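Local coordinates for hydrogenase expression/formation protein (HypB) (Archaeoglobus fulgidus, PDB 2WSM) that probably binds and hydrolyses GTP as a nickel- and zinc-binding maturation factor for hydrogenase, with GTP-dependent dimerization, at residues Gly42-Ile47 with Leu113-Gly118. Sequence-based numbering, arbitrary orientation.
Sequences GKTLLI and LIENVG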
# COMPACT_ATOMS: atom_id res chain seq x y z
N GLY A 42 12.56 -9.26 8.68
CA GLY A 42 13.53 -9.21 9.76
C GLY A 42 13.66 -7.86 10.46
O GLY A 42 14.73 -7.52 10.95
N LYS A 43 12.58 -7.10 10.50
CA LYS A 43 12.60 -5.76 11.09
C LYS A 43 12.87 -5.80 12.59
O LYS A 43 13.64 -4.99 13.11
CB LYS A 43 11.28 -5.03 10.82
CG LYS A 43 10.94 -4.88 9.34
CD LYS A 43 9.55 -4.30 9.14
CE LYS A 43 8.48 -5.31 9.49
NZ LYS A 43 7.13 -4.83 9.15
N THR A 44 12.22 -6.73 13.27
CA THR A 44 12.34 -6.83 14.72
C THR A 44 13.76 -7.20 15.16
O THR A 44 14.31 -6.59 16.08
CB THR A 44 11.35 -7.86 15.29
OG1 THR A 44 10.01 -7.44 14.99
CG2 THR A 44 11.50 -7.99 16.81
N LEU A 45 14.34 -8.20 14.50
CA LEU A 45 15.69 -8.64 14.86
C LEU A 45 16.71 -7.54 14.60
O LEU A 45 17.60 -7.32 15.42
CB LEU A 45 16.08 -9.91 14.09
CG LEU A 45 17.48 -10.47 14.37
CD1 LEU A 45 17.65 -10.75 15.85
CD2 LEU A 45 17.74 -11.73 13.57
N LEU A 46 16.58 -6.86 13.47
CA LEU A 46 17.47 -5.74 13.18
C LEU A 46 17.40 -4.68 14.28
O LEU A 46 18.42 -4.11 14.67
CB LEU A 46 17.16 -5.11 11.83
CG LEU A 46 18.05 -3.92 11.45
CD1 LEU A 46 19.51 -4.36 11.31
CD2 LEU A 46 17.57 -3.26 10.18
N ILE A 47 16.20 -4.43 14.78
CA ILE A 47 16.01 -3.44 15.83
C ILE A 47 16.66 -3.89 17.15
O ILE A 47 17.34 -3.11 17.81
CB ILE A 47 14.52 -3.12 16.05
CG1 ILE A 47 13.98 -2.29 14.88
CG2 ILE A 47 14.30 -2.37 17.37
CD1 ILE A 47 12.46 -2.08 14.91
N LEU A 113 13.20 4.08 16.68
CA LEU A 113 13.02 3.09 15.62
C LEU A 113 11.55 2.69 15.49
O LEU A 113 10.96 2.11 16.41
CB LEU A 113 13.90 1.87 15.89
CG LEU A 113 15.39 2.25 15.93
CD1 LEU A 113 16.27 1.09 16.38
CD2 LEU A 113 15.84 2.81 14.59
N ILE A 114 10.95 3.02 14.35
CA ILE A 114 9.54 2.77 14.13
C ILE A 114 9.31 1.64 13.13
O ILE A 114 9.54 1.79 11.92
CB ILE A 114 8.81 4.03 13.66
CG1 ILE A 114 9.07 5.20 14.62
CG2 ILE A 114 7.31 3.76 13.53
CD1 ILE A 114 8.28 6.46 14.29
N GLU A 115 8.85 0.51 13.64
CA GLU A 115 8.56 -0.64 12.82
C GLU A 115 7.15 -0.59 12.23
O GLU A 115 6.15 -0.70 12.95
CB GLU A 115 8.76 -1.92 13.63
CG GLU A 115 8.49 -3.18 12.85
CD GLU A 115 8.37 -4.39 13.75
OE1 GLU A 115 7.28 -4.60 14.33
OE2 GLU A 115 9.37 -5.13 13.88
N ASN A 116 7.07 -0.40 10.93
CA ASN A 116 5.78 -0.35 10.25
C ASN A 116 5.14 -1.73 10.15
O ASN A 116 5.78 -2.75 10.43
CB ASN A 116 5.94 0.27 8.86
CG ASN A 116 4.78 1.17 8.48
OD1 ASN A 116 3.62 0.78 8.59
ND2 ASN A 116 5.08 2.38 8.05
N VAL A 117 3.87 -1.75 9.75
CA VAL A 117 3.12 -2.98 9.50
C VAL A 117 3.81 -3.85 8.45
O VAL A 117 4.53 -3.34 7.58
CB VAL A 117 1.66 -2.64 9.03
CG1 VAL A 117 0.80 -3.90 8.89
CG2 VAL A 117 1.02 -1.66 10.01
N GLY A 118 3.60 -5.16 8.53
CA GLY A 118 4.17 -6.10 7.58
C GLY A 118 3.45 -6.04 6.24
O GLY A 118 2.54 -6.83 5.98
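Lys43 and Ile47, on the first turn of helix 43-54, face Glu115 and Leu113 of strand 111-118, and the two short axes run nearly antiparallel (173°), 9.6 Å apart at closest approach. Lys43 crosses Glu115 at about a right angle. Its CB, CD and CE pass over Glu115 CG, and a bend at chi3 (-72°) carries the amine on to the backbone of Asn116. There Lys43 NZ donates to Asn116 O at 2.8 Å, from above the carbonyl plane. The amine also bonds Gly37 O and forms a salt bridge with Asp66. Glu115 holds CG anti to its backbone N (chi1 -180°), and its extended chain reaches the helix start. Thr44 OG1 donates to the syn lone pair of Glu115 OE2 at 2.6 Å. The other oxygen, Glu115 OE1, bonds the backbone N of Asp66. The carboxylate is thus gripped on both oxygens. A glutamine in its place, uncharged and with an amide NH2 for one oxygen, would probably leave either Thr44 OG1 or Asp66 N without its acceptor. One turn further along the helix, Ile47 CD1 packs against Glu115 CB at 3.9 Å, and Ile47 CG2 meets Leu113 CD1 at 4.1 Å. Gly42, Lys43 and Thr44 fit the end of a P-loop (Walker A) motif, as expected in a SIMIBI-class GTPase. In P-loop proteins this lysine usually contacts nucleotide phosphates. Here its amine is held by backbone carbonyls and Asp66, which suggests that phosphate binding would require some of these bonds to be exchanged.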